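CrmK (Actinoalloteichus sp. WH1-2216-6, PDB 5I1V) is a flavin-dependent oxidase with covalently bound FAD that takes part in recycling shunt products during caerulomycin biosynthesis. Local coordinates at residues A[65-70]-A[449-454]; A[192-197]-A[495-500]; A[141-146]-A[377-382]. One frame throughout, in Å; residues are numbered along the deposited sequence.

Interaction 1. Residues A[65-70]-A[449-454]. With FAD (flavin-adenine dinucleotide), chain E.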
loop_
_atom_site.group_PDB
_atom_site.type_symbol
_atom_site.label_atom_id
_atom_site.label_comp_id
_atom_site.label_asym_id
_atom_site.label_seq_id
_atom_site.Cartn_x
_atom_site.Cartn_y
_atom_site.Cartn_z
ATOM N N CYS A 65 -10.923 -8.370 9.278
ATOM C CA CYS A 65 -11.345 -9.453 10.224
ATOM C C CYS A 65 -10.934 -10.797 9.613
ATOM O O CYS A 65 -11.225 -11.014 8.439
ATOM C CB CYS A 65 -12.847 -9.525 10.315
ATOM S SG CYS A 65 -13.455 -10.547 11.678
ATOM N N GLY A 66 -10.398 -11.687 10.424
ATOM C CA GLY A 66 -10.057 -13.029 9.978
ATOM C C GLY A 66 -11.250 -13.969 9.853
ATOM O O GLY A 66 -11.152 -14.967 9.206
ATOM N N GLU A 67 -12.405 -13.610 10.389
ATOM C CA GLU A 67 -13.609 -14.438 10.280
ATOM C C GLU A 67 -14.741 -13.616 9.683
ATOM O O GLU A 67 -14.537 -12.457 9.350
ATOM C CB GLU A 67 -14.035 -14.920 11.655
ATOM C CG GLU A 67 -13.091 -15.894 12.314
ATOM C CD GLU A 67 -13.104 -17.302 11.691
ATOM O OE1 GLU A 67 -12.499 -18.196 12.315
ATOM O OE2 GLU A 67 -13.703 -17.528 10.608
ATOM N N ALA A 68 -15.918 -14.208 9.581
ATOM C CA ALA A 68 -17.059 -13.612 8.916
ATOM C C ALA A 68 -17.893 -12.757 9.885
ATOM O O ALA A 68 -19.108 -12.726 9.793
ATOM C CB ALA A 68 -17.962 -14.691 8.343
ATOM N N PHE A 69 -17.258 -12.068 10.802
ATOM C CA PHE A 69 -18.009 -11.326 11.819
ATOM C C PHE A 69 -18.774 -10.202 11.200
ATOM O O PHE A 69 -19.840 -9.853 11.674
ATOM C CB PHE A 69 -17.053 -10.771 12.856
ATOM C CG PHE A 69 -16.353 -11.830 13.665
ATOM C CD1 PHE A 69 -16.744 -13.150 13.595
ATOM C CD2 PHE A 69 -15.371 -11.481 14.552
ATOM C CE1 PHE A 69 -16.140 -14.103 14.373
ATOM C CE2 PHE A 69 -14.760 -12.438 15.359
ATOM C CZ PHE A 69 -15.147 -13.755 15.246
ATOM N N VAL A 70 -18.219 -9.595 10.159
ATOM C CA VAL A 70 -18.923 -8.449 9.518
ATOM C C VAL A 70 -19.888 -8.981 8.449
ATOM O O VAL A 70 -20.998 -8.511 8.322
ATOM C CB VAL A 70 -17.911 -7.480 8.865
ATOM C CG1 VAL A 70 -18.627 -6.342 8.139
ATOM C CG2 VAL A 70 -16.859 -6.928 9.818
ATOM N N TYR A 449 -6.905 -11.967 16.023
ATOM C CA TYR A 449 -6.791 -13.105 15.073
ATOM C C TYR A 449 -7.805 -14.190 15.444
ATOM O O TYR A 449 -7.407 -15.268 15.860
ATOM C CB TYR A 449 -5.400 -13.714 15.113
ATOM C CG TYR A 449 -4.317 -12.748 14.688
ATOM C CD1 TYR A 449 -4.425 -12.074 13.487
ATOM C CD2 TYR A 449 -3.164 -12.580 15.432
ATOM C CE1 TYR A 449 -3.459 -11.200 13.056
ATOM C CE2 TYR A 449 -2.182 -11.676 15.017
ATOM C CZ TYR A 449 -2.351 -10.992 13.831
ATOM O OH TYR A 449 -1.424 -10.107 13.357
ATOM N N PRO A 450 -9.104 -13.895 15.339
ATOM C CA PRO A 450 -10.100 -14.840 15.854
ATOM C C PRO A 450 -10.154 -16.136 15.057
ATOM O O PRO A 450 -10.032 -16.104 13.849
ATOM C CB PRO A 450 -11.429 -14.142 15.614
ATOM C CG PRO A 450 -11.149 -13.256 14.422
ATOM C CD PRO A 450 -9.746 -12.774 14.621
ATOM N N ASP A 451 -10.439 -17.225 15.749
ATOM C CA ASP A 451 -10.503 -18.529 15.071
ATOM C C ASP A 451 -11.718 -19.253 15.578
ATOM O O ASP A 451 -11.707 -19.736 16.724
ATOM C CB ASP A 451 -9.271 -19.277 15.463
ATOM C CG ASP A 451 -9.230 -20.698 14.938
ATOM O OD1 ASP A 451 -10.122 -21.128 14.158
ATOM O OD2 ASP A 451 -8.248 -21.377 15.341
ATOM N N ILE A 452 -12.739 -19.397 14.747
ATOM C CA ILE A 452 -13.988 -19.978 15.265
ATOM C C ILE A 452 -13.822 -21.467 15.621
ATOM O O ILE A 452 -14.663 -22.024 16.322
ATOM C CB ILE A 452 -15.226 -19.813 14.340
ATOM C CG1 ILE A 452 -15.008 -20.551 13.009
ATOM C CG2 ILE A 452 -15.601 -18.320 14.256
ATOM C CD1 ILE A 452 -16.126 -20.464 11.974
ATOM N N ASP A 453 -12.749 -22.092 15.130
ATOM C CA ASP A 453 -12.413 -23.482 15.530
ATOM C C ASP A 453 -12.247 -23.627 17.051
ATOM O O ASP A 453 -12.453 -24.725 17.557
ATOM C CB ASP A 453 -11.168 -24.008 14.810
ATOM C CG ASP A 453 -11.322 -24.038 13.279
ATOM O OD1 ASP A 453 -12.465 -23.987 12.785
ATOM O OD2 ASP A 453 -10.289 -24.104 12.561
ATOM N N LEU A 454 -11.949 -22.540 17.793
ATOM C CA LEU A 454 -11.799 -22.653 19.259
ATOM C C LEU A 454 -13.131 -22.870 19.943
ATOM O O LEU A 454 -13.161 -23.213 21.090
ATOM C CB LEU A 454 -11.029 -21.480 19.904
ATOM C CG LEU A 454 -9.641 -21.119 19.359
ATOM C CD1 LEU A 454 -8.958 -20.041 20.197
ATOM C CD2 LEU A 454 -8.723 -22.307 19.176
HETATM P PA FAD E . -12.929 -5.116 10.255
HETATM O O1A FAD E . -13.010 -6.411 9.487
HETATM O O2A FAD E . -13.541 -3.920 9.584
HETATM O O5B FAD E . -13.536 -5.300 11.692
HETATM C C5B FAD E . -13.004 -6.215 12.644
HETATM C C4B FAD E . -14.052 -6.461 13.739
HETATM O O4B FAD E . -14.184 -5.225 14.469
HETATM C C3B FAD E . -15.462 -6.797 13.306
HETATM O O3B FAD E . -16.090 -7.515 14.353
HETATM C C2B FAD E . -16.122 -5.452 13.185
HETATM O O2B FAD E . -17.550 -5.415 13.097
HETATM C C1B FAD E . -15.483 -4.694 14.355
HETATM N N9A FAD E . -15.334 -3.246 14.063
HETATM C C8A FAD E . -14.745 -2.633 12.991
HETATM N N7A FAD E . -14.935 -1.275 13.066
HETATM C C5A FAD E . -15.621 -1.070 14.171
HETATM C C6A FAD E . -16.099 0.131 14.809
HETATM N N6A FAD E . -15.804 1.277 14.227
HETATM N N1A FAD E . -16.792 -0.015 15.943
HETATM C C2A FAD E . -17.082 -1.221 16.475
HETATM N N3A FAD E . -16.618 -2.392 15.967
HETATM C C4A FAD E . -15.944 -2.319 14.791
HETATM N N1 FAD E . -3.230 -6.859 14.620
HETATM C C2 FAD E . -2.213 -6.466 15.421
HETATM O O2 FAD E . -2.419 -6.241 16.620
HETATM N N3 FAD E . -0.949 -6.298 14.975
HETATM C C4 FAD E . -0.564 -6.535 13.728
HETATM O O4 FAD E . 0.611 -6.326 13.360
HETATM C C4X FAD E . -1.587 -6.952 12.779
HETATM N N5 FAD E . -1.270 -7.211 11.482
HETATM C C5X FAD E . -2.260 -7.490 10.620
HETATM C C6 FAD E . -1.981 -7.599 9.257
HETATM C C7 FAD E . -2.953 -7.900 8.304
HETATM C C7M FAD E . -2.568 -7.995 6.823
HETATM C C8 FAD E . -4.331 -8.100 8.803
HETATM C C8M FAD E . -5.452 -8.454 7.864
HETATM C C9 FAD E . -4.640 -8.005 10.164
HETATM C C9A FAD E . -3.650 -7.700 11.096
HETATM N N10 FAD E . -3.930 -7.577 12.462
HETATM C C10 FAD E . -2.932 -7.160 13.323
HETATM C "C1'" FAD E . -5.209 -8.007 13.028
HETATM C "C2'" FAD E . -6.154 -6.854 13.134
HETATM O "O2'" FAD E . -5.828 -6.110 14.292
HETATM C "C3'" FAD E . -7.583 -7.284 13.154
HETATM O "O3'" FAD E . -7.858 -8.034 11.938
HETATM C "C4'" FAD E . -8.533 -6.077 13.311
HETATM O "O4'" FAD E . -9.719 -6.548 13.951
HETATM C "C5'" FAD E . -8.842 -5.457 11.964
HETATM O "O5'" FAD E . -9.646 -4.297 12.180
HETATM P P FAD E . -10.383 -3.725 10.897
HETATM O O1P FAD E . -9.425 -3.574 9.774
HETATM O O2P FAD E . -11.212 -2.542 11.287
HETATM O O3P FAD E . -11.372 -4.956 10.532
#

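Interaction 2. Residues A[192-197]-A[495-500]. With FAD (flavin-adenine dinucleotide), chain E.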
loop_
_atom_site.group_PDB
_atom_site.type_symbol
_atom_site.label_atom_id
_atom_site.label_comp_id
_atom_site.label_asym_id
_atom_site.label_seq_id
_atom_site.Cartn_x
_atom_site.Cartn_y
_atom_site.Cartn_z
ATOM N N GLY A 192 -16.946 -4.928 17.521
ATOM C CA GLY A 192 -18.288 -5.443 17.148
ATOM C C GLY A 192 -19.138 -5.828 18.382
ATOM O O GLY A 192 -20.044 -6.696 18.293
ATOM N N ASN A 193 -18.780 -5.256 19.529
ATOM C CA ASN A 193 -19.337 -5.696 20.808
ATOM C C ASN A 193 -20.223 -4.697 21.535
ATOM O O ASN A 193 -21.254 -5.075 22.060
ATOM C CB ASN A 193 -18.248 -6.100 21.777
ATOM C CG ASN A 193 -17.713 -7.498 21.523
ATOM O OD1 ASN A 193 -18.437 -8.466 21.482
ATOM N ND2 ASN A 193 -16.436 -7.595 21.370
ATOM N N PHE A 194 -19.752 -3.489 21.697
ATOM C CA PHE A 194 -20.406 -2.529 22.602
ATOM C C PHE A 194 -21.182 -1.417 21.917
ATOM O O PHE A 194 -22.054 -0.844 22.534
ATOM C CB PHE A 194 -19.359 -1.939 23.547
ATOM C CG PHE A 194 -18.562 -3.004 24.295
ATOM C CD1 PHE A 194 -19.092 -3.624 25.409
ATOM C CD2 PHE A 194 -17.304 -3.351 23.884
ATOM C CE1 PHE A 194 -18.398 -4.606 26.078
ATOM C CE2 PHE A 194 -16.590 -4.358 24.521
ATOM C CZ PHE A 194 -17.144 -4.989 25.614
ATOM N N GLY A 195 -20.892 -1.156 20.657
ATOM C CA GLY A 195 -21.415 -0.026 19.924
ATOM C C GLY A 195 -20.512 0.306 18.797
ATOM O O GLY A 195 -19.491 -0.397 18.580
ATOM N N VAL A 196 -20.843 1.360 18.051
ATOM C CA VAL A 196 -20.048 1.758 16.900
ATOM C C VAL A 196 -19.019 2.788 17.342
ATOM O O VAL A 196 -19.357 3.926 17.729
ATOM C CB VAL A 196 -20.866 2.333 15.808
ATOM C CG1 VAL A 196 -19.984 2.712 14.597
ATOM C CG2 VAL A 196 -21.921 1.361 15.397
ATOM N N ILE A 197 -17.752 2.408 17.255
ATOM C CA ILE A 197 -16.694 3.349 17.583
ATOM C C ILE A 197 -16.577 4.336 16.429
ATOM O O ILE A 197 -16.331 3.906 15.313
ATOM C CB ILE A 197 -15.338 2.617 17.767
ATOM C CG1 ILE A 197 -15.440 1.626 18.915
ATOM C CG2 ILE A 197 -14.179 3.574 18.055
ATOM C CD1 ILE A 197 -14.492 0.460 18.707
ATOM N N PHE A 495 -18.121 -14.544 18.050
ATOM C CA PHE A 495 -17.317 -14.355 19.246
ATOM C C PHE A 495 -17.624 -13.064 19.979
ATOM O O PHE A 495 -16.771 -12.545 20.656
ATOM C CB PHE A 495 -15.841 -14.399 18.901
ATOM C CG PHE A 495 -15.269 -15.793 18.719
ATOM C CD1 PHE A 495 -15.954 -16.938 19.107
ATOM C CD2 PHE A 495 -13.977 -15.943 18.242
ATOM C CE1 PHE A 495 -15.368 -18.191 18.982
ATOM C CE2 PHE A 495 -13.395 -17.212 18.114
ATOM C CZ PHE A 495 -14.089 -18.318 18.486
ATOM N N SER A 496 -18.845 -12.575 19.908
ATOM C CA SER A 496 -19.181 -11.379 20.649
ATOM C C SER A 496 -19.357 -11.686 22.127
ATOM O O SER A 496 -19.694 -12.808 22.487
ATOM C CB SER A 496 -20.387 -10.668 20.074
ATOM O OG SER A 496 -21.575 -11.427 20.120
ATOM N N ILE A 497 -19.086 -10.693 22.958
ATOM C CA ILE A 497 -19.270 -10.848 24.416
ATOM C C ILE A 497 -20.738 -11.187 24.650
ATOM O O ILE A 497 -21.612 -10.390 24.319
ATOM C CB ILE A 497 -18.911 -9.563 25.210
ATOM C CG1 ILE A 497 -17.494 -9.023 24.884
ATOM C CG2 ILE A 497 -19.084 -9.766 26.684
ATOM C CD1 ILE A 497 -16.436 -10.032 25.063
ATOM N N ARG A 498 -21.025 -12.331 25.253
ATOM C CA ARG A 498 -22.437 -12.709 25.497
ATOM C C ARG A 498 -23.010 -11.961 26.697
ATOM O O ARG A 498 -22.319 -11.733 27.684
ATOM C CB ARG A 498 -22.600 -14.209 25.757
ATOM C CG ARG A 498 -22.059 -15.137 24.672
ATOM C CD ARG A 498 -22.564 -14.760 23.306
ATOM N NE ARG A 498 -22.426 -15.842 22.327
ATOM C CZ ARG A 498 -21.539 -15.891 21.336
ATOM N NH1 ARG A 498 -20.630 -14.936 21.165
ATOM N NH2 ARG A 498 -21.569 -16.920 20.503
ATOM N N PRO A 499 -24.280 -11.605 26.643
ATOM C CA PRO A 499 -24.733 -10.830 27.799
ATOM C C PRO A 499 -24.761 -11.728 29.068
ATOM O O PRO A 499 -25.045 -12.929 28.973
ATOM C CB PRO A 499 -26.142 -10.377 27.399
ATOM C CG PRO A 499 -26.213 -10.608 25.902
ATOM C CD PRO A 499 -25.361 -11.823 25.680
ATOM N N ARG A 500 -24.398 -11.125 30.203
ATOM C CA ARG A 500 -24.417 -11.781 31.534
ATOM C C ARG A 500 -25.465 -12.894 31.680
ATOM O O ARG A 500 -25.190 -14.104 31.675
ATOM C CB ARG A 500 -24.690 -10.722 32.608
ATOM C CG ARG A 500 -23.460 -10.142 33.280
ATOM C CD ARG A 500 -23.855 -9.317 34.503
ATOM N NE ARG A 500 -25.134 -8.640 34.260
ATOM C CZ ARG A 500 -25.501 -7.475 34.797
ATOM N NH1 ARG A 500 -24.709 -6.826 35.656
ATOM N NH2 ARG A 500 -26.693 -6.955 34.474
ATOM O OXT ARG A 500 -26.651 -12.585 31.801
HETATM P PA FAD E . -12.929 -5.116 10.255
HETATM O O1A FAD E . -13.010 -6.411 9.487
HETATM O O2A FAD E . -13.541 -3.920 9.584
HETATM O O5B FAD E . -13.536 -5.300 11.692
HETATM C C5B FAD E . -13.004 -6.215 12.644
HETATM C C4B FAD E . -14.052 -6.461 13.739
HETATM O O4B FAD E . -14.184 -5.225 14.469
HETATM C C3B FAD E . -15.462 -6.797 13.306
HETATM O O3B FAD E . -16.090 -7.515 14.353
HETATM C C2B FAD E . -16.122 -5.452 13.185
HETATM O O2B FAD E . -17.550 -5.415 13.097
HETATM C C1B FAD E . -15.483 -4.694 14.355
HETATM N N9A FAD E . -15.334 -3.246 14.063
HETATM C C8A FAD E . -14.745 -2.633 12.991
HETATM N N7A FAD E . -14.935 -1.275 13.066
HETATM C C5A FAD E . -15.621 -1.070 14.171
HETATM C C6A FAD E . -16.099 0.131 14.809
HETATM N N6A FAD E . -15.804 1.277 14.227
HETATM N N1A FAD E . -16.792 -0.015 15.943
HETATM C C2A FAD E . -17.082 -1.221 16.475
HETATM N N3A FAD E . -16.618 -2.392 15.967
HETATM C C4A FAD E . -15.944 -2.319 14.791
HETATM N N1 FAD E . -3.230 -6.859 14.620
HETATM C C2 FAD E . -2.213 -6.466 15.421
HETATM O O2 FAD E . -2.419 -6.241 16.620
HETATM N N3 FAD E . -0.949 -6.298 14.975
HETATM C C4 FAD E . -0.564 -6.535 13.728
HETATM O O4 FAD E . 0.611 -6.326 13.360
HETATM C C4X FAD E . -1.587 -6.952 12.779
HETATM N N5 FAD E . -1.270 -7.211 11.482
HETATM C C5X FAD E . -2.260 -7.490 10.620
HETATM C C6 FAD E . -1.981 -7.599 9.257
HETATM C C7 FAD E . -2.953 -7.900 8.304
HETATM C C7M FAD E . -2.568 -7.995 6.823
HETATM C C8 FAD E . -4.331 -8.100 8.803
HETATM C C8M FAD E . -5.452 -8.454 7.864
HETATM C C9 FAD E . -4.640 -8.005 10.164
HETATM C C9A FAD E . -3.650 -7.700 11.096
HETATM N N10 FAD E . -3.930 -7.577 12.462
HETATM C C10 FAD E . -2.932 -7.160 13.323
HETATM C "C1'" FAD E . -5.209 -8.007 13.028
HETATM C "C2'" FAD E . -6.154 -6.854 13.134
HETATM O "O2'" FAD E . -5.828 -6.110 14.292
HETATM C "C3'" FAD E . -7.583 -7.284 13.154
HETATM O "O3'" FAD E . -7.858 -8.034 11.938
HETATM C "C4'" FAD E . -8.533 -6.077 13.311
HETATM O "O4'" FAD E . -9.719 -6.548 13.951
HETATM C "C5'" FAD E . -8.842 -5.457 11.964
HETATM O "O5'" FAD E . -9.646 -4.297 12.180
HETATM P P FAD E . -10.383 -3.725 10.897
HETATM O O1P FAD E . -9.425 -3.574 9.774
HETATM O O2P FAD E . -11.212 -2.542 11.287
HETATM O O3P FAD E . -11.372 -4.956 10.532
HETATM O O HOH W 1 -15.230 -10.177 20.767
HETATM O O HOH W 2 -20.924 -8.275 22.537
#

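Interaction 3. Residues A[141-146]-A[377-382]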
loop_
_atom_site.group_PDB
_atom_site.type_symbol
_atom_site.label_atom_id
_atom_site.label_comp_id
_atom_site.label_asym_id
_atom_site.label_seq_id
_atom_site.Cartn_x
_atom_site.Cartn_y
_atom_site.Cartn_z
ATOM N N LEU A 141 7.134 -2.013 17.703
ATOM C CA LEU A 141 7.625 -1.149 18.769
ATOM C C LEU A 141 7.009 -1.507 20.140
ATOM O O LEU A 141 7.273 -0.810 21.114
ATOM C CB LEU A 141 7.344 0.335 18.460
ATOM C CG LEU A 141 8.020 0.933 17.197
ATOM C CD1 LEU A 141 7.700 2.417 16.984
ATOM C CD2 LEU A 141 9.527 0.768 17.339
ATOM N N SER A 142 6.207 -2.558 20.238
ATOM C CA SER A 142 5.521 -2.796 21.529
ATOM C C SER A 142 6.522 -3.131 22.658
ATOM O O SER A 142 6.281 -2.766 23.786
ATOM C CB SER A 142 4.455 -3.882 21.409
ATOM O OG SER A 142 3.365 -3.412 20.616
ATOM N N ARG A 143 7.628 -3.837 22.368
ATOM C CA ARG A 143 8.656 -4.025 23.426
ATOM C C ARG A 143 9.163 -2.750 24.080
ATOM O O ARG A 143 9.417 -2.722 25.277
ATOM C CB ARG A 143 9.813 -4.883 22.908
ATOM C CG ARG A 143 9.320 -6.277 22.756
ATOM C CD ARG A 143 10.083 -7.065 21.747
ATOM N NE ARG A 143 11.500 -7.229 22.060
ATOM C CZ ARG A 143 12.018 -8.227 22.783
ATOM N NH1 ARG A 143 11.239 -9.142 23.368
ATOM N NH2 ARG A 143 13.339 -8.289 22.949
ATOM N N LEU A 144 9.262 -1.699 23.290
ATOM C CA LEU A 144 9.734 -0.412 23.746
ATOM C C LEU A 144 8.607 0.469 24.244
ATOM O O LEU A 144 8.816 1.208 25.191
ATOM C CB LEU A 144 10.483 0.318 22.625
ATOM C CG LEU A 144 11.844 -0.333 22.311
ATOM C CD1 LEU A 144 12.436 0.167 20.998
ATOM C CD2 LEU A 144 12.847 -0.159 23.450
ATOM N N LEU A 145 7.427 0.389 23.627
ATOM C CA LEU A 145 6.335 1.373 23.870
ATOM C C LEU A 145 5.027 0.835 24.457
ATOM O O LEU A 145 4.164 1.620 24.877
ATOM C CB LEU A 145 5.987 2.077 22.550
ATOM C CG LEU A 145 7.127 2.888 21.920
ATOM C CD1 LEU A 145 6.676 3.623 20.644
ATOM C CD2 LEU A 145 7.695 3.873 22.930
ATOM N N GLY A 146 4.865 -0.479 24.467
ATOM C CA GLY A 146 3.644 -1.086 24.893
ATOM C C GLY A 146 2.632 -1.363 23.781
ATOM O O GLY A 146 3.000 -1.538 22.608
ATOM N N TYR A 377 6.896 -16.941 14.786
ATOM C CA TYR A 377 7.210 -16.632 16.167
ATOM C C TYR A 377 7.572 -15.155 16.260
ATOM O O TYR A 377 8.492 -14.696 15.622
ATOM C CB TYR A 377 8.386 -17.478 16.626
ATOM C CG TYR A 377 8.079 -18.929 16.720
ATOM C CD1 TYR A 377 7.577 -19.464 17.891
ATOM C CD2 TYR A 377 8.322 -19.781 15.663
ATOM C CE1 TYR A 377 7.323 -20.802 18.010
ATOM C CE2 TYR A 377 8.064 -21.132 15.777
ATOM C CZ TYR A 377 7.589 -21.634 16.961
ATOM O OH TYR A 377 7.311 -22.970 17.072
ATOM N N ILE A 378 6.852 -14.426 17.090
ATOM C CA ILE A 378 6.915 -12.962 17.125
ATOM C C ILE A 378 7.336 -12.465 18.501
ATOM O O ILE A 378 6.643 -12.685 19.466
ATOM C CB ILE A 378 5.519 -12.372 16.822
ATOM C CG1 ILE A 378 4.985 -12.935 15.505
ATOM C CG2 ILE A 378 5.573 -10.835 16.768
ATOM C CD1 ILE A 378 3.488 -12.896 15.338
ATOM N N ALA A 379 8.468 -11.794 18.570
ATOM C CA ALA A 379 8.997 -11.250 19.793
ATOM C C ALA A 379 7.968 -10.266 20.383
ATOM O O ALA A 379 7.259 -9.617 19.637
ATOM C CB ALA A 379 10.280 -10.532 19.509
ATOM N N TYR A 380 7.843 -10.272 21.707
ATOM C CA TYR A 380 6.811 -9.504 22.432
ATOM C C TYR A 380 7.313 -9.217 23.839
ATOM O O TYR A 380 8.512 -9.361 24.098
ATOM C CB TYR A 380 5.534 -10.346 22.454
ATOM C CG TYR A 380 4.236 -9.681 22.814
ATOM C CD1 TYR A 380 3.716 -8.606 22.090
ATOM C CD2 TYR A 380 3.512 -10.141 23.880
ATOM C CE1 TYR A 380 2.506 -8.041 22.451
ATOM C CE2 TYR A 380 2.294 -9.608 24.235
ATOM C CZ TYR A 380 1.789 -8.548 23.511
ATOM O OH TYR A 380 0.576 -8.001 23.906
ATOM N N GLY A 381 6.423 -8.775 24.742
ATOM C CA GLY A 381 6.816 -8.501 26.105
ATOM C C GLY A 381 7.352 -7.100 26.251
ATOM O O GLY A 381 6.702 -6.121 25.801
ATOM N N GLY A 382 8.487 -6.963 26.956
ATOM C CA GLY A 382 9.024 -5.652 27.283
ATOM C C GLY A 382 8.001 -4.763 27.982
ATOM O O GLY A 382 7.390 -5.145 28.973
#

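Interaction 1. Residues A[65-70]-A[449-454]
At the wall of the FAD pocket, Glu67 and Phe69 of the loop 65-70 pack on Pro450 and Ile452 of 449-454. The N-H of Ile452 points at Glu67 OE1 and makes a nearly straight hydrogen bond of 2.7 Å (164° at the hydrogen). It reaches the carboxylate from above its plane. The side chain of Glu67 bends at chi2 (-73°). Its CG lies 3.4 Å from Pro450 O, and the two side chains run antiparallel past one another. Lys341 forms salt bridges with both Glu67 and Asp451, which probably offsets the repulsion between these two nearby acids. The contact joins the FAD-binding domain to the berberine-like C-terminal region, two regions found together in oxygen-dependent FAD-linked oxidoreductases. Phe69 CE2 rests 3.8 Å from Pro450 CB, and Ile452 CG2 comes to the edge of the Phe69 ring. Next to this packing, Cys65 N donates a 2.9 Å hydrogen bond to FAD O1A on the diphosphate. From the other segment Tyr449 OH lies 3.2 Å from FAD C4X, at the isoalloxazine. Asp451 OD1 accepts from Asp453 N at 3.0 Å, forming an Asx turn where the 3-10 segment begins.

Interaction 2. Residues A[192-197]-A[495-500]
Asn193 holds its CG anti to the carbonyl carbon (chi1 -80°), which carries the amide across to the backbone of Ser496 and Ile497. Ile497 CG1 is likewise anti to its own carbonyl carbon (chi1 -53°) and lies 3.7 Å from Asn193 CG. The two side chains lie roughly perpendicular. Asn193 OD1 accepts the N-H of Ile497 at 2.7 Å, with the donor above the carbonyl plane. The other end of the amide is used too: ND2 donates to Gly190 O and to a water, which in turn donates to Phe495 O. Both polar ends of this buried amide, OD1 and ND2, are thus satisfied. With an alanine in place of the asparagine the amide is gone, and the N-H of Ile497 would probably lose its acceptor and the C-terminal tail part of its hold. Phe194 CZ touches Ile497 CG1 at 4.1 Å, and Ile497 also packs on helix 475-485.

The same segment reads the adenine of FAD. Gly192 N donates to N3A at 3.0 Å. Ile197 N donates to N1A at 2.9 Å, and FAD N6A donates to Ile197 O at 2.9 Å. The C-terminal tail is therefore tied, by one direct hydrogen bond and a water bridge, to the loop and strand start that bind the adenine.

Interaction 3. Residues A[141-146]-A[377-382]
The backbone of the short helix 142-145 runs against the turn that follows strand 374-379, with the CA atoms of Arg143 and Gly382 only 4.2 Å apart. Gly382 CA makes a C-H...O contact of 3.6 Å with Arg143 O. A side chain on Gly382 would point at the helix and clash with that oxygen, and the positive phi of this residue also favours glycine. Gly381 has positive phi as well, and a side chain there would press on the preceding carbonyl.

Arg143 is the side chain that carries the contact. Its chain bends at chi3 (61°), which turns the guanidinium back over the end of the strand. NH1 donates to Tyr380 O at 2.8 Å, and the oxygen lies near the guanidinium plane, at its edge. Ala379 CB sits over one face of the same group, while its nearest approach to the arginine is to CD at 4.1 Å. NH2 donates to Asn254 O, so the buried guanidinium bonds to backbone carbonyls from separate parts of the chain. The Tyr380 ring goes elsewhere, meeting Tyr138 edge-to-face and Lys401 in a cation-pi contact.

At the end of the helix, Ser142 OG donates to Gly146 O at 2.8 Å. Gly146, with positive phi, is the first residue to leave the helix. The eight-stranded antiparallel sheet that holds strand 374-379 is consistent with the substrate-binding domain of berberine-bridge-type flavoenzymes, so the contact probably joins that domain to the FAD-binding domain beside Tyr138 of the FAD site.

How the interactions relate
Interactions 1 and 2 are neighbours, with centres about 14 Å apart. They touch through Phe495, which packs on Phe69, Pro450 and Ile452, and both reach the same FAD. Interaction 3 lies on the opposite side of the chain's centre, about 24 and 28 Å from them between centres. Along the chain the order is 65-70, 141-146, 192-197, 377-382, 449-454, 495-500, so interaction 2 crosses both others. Strand 374-379 of interaction 3 and strand 442-444, which leads to 449-454, belong to the eight-stranded sheet; strand 196-202 of interaction 2 is in the five-stranded sheet. Interactions 1 and 2 bring the C-terminal region back onto the FAD site, while interaction 3 links the FAD-binding part to the eight-stranded sheet.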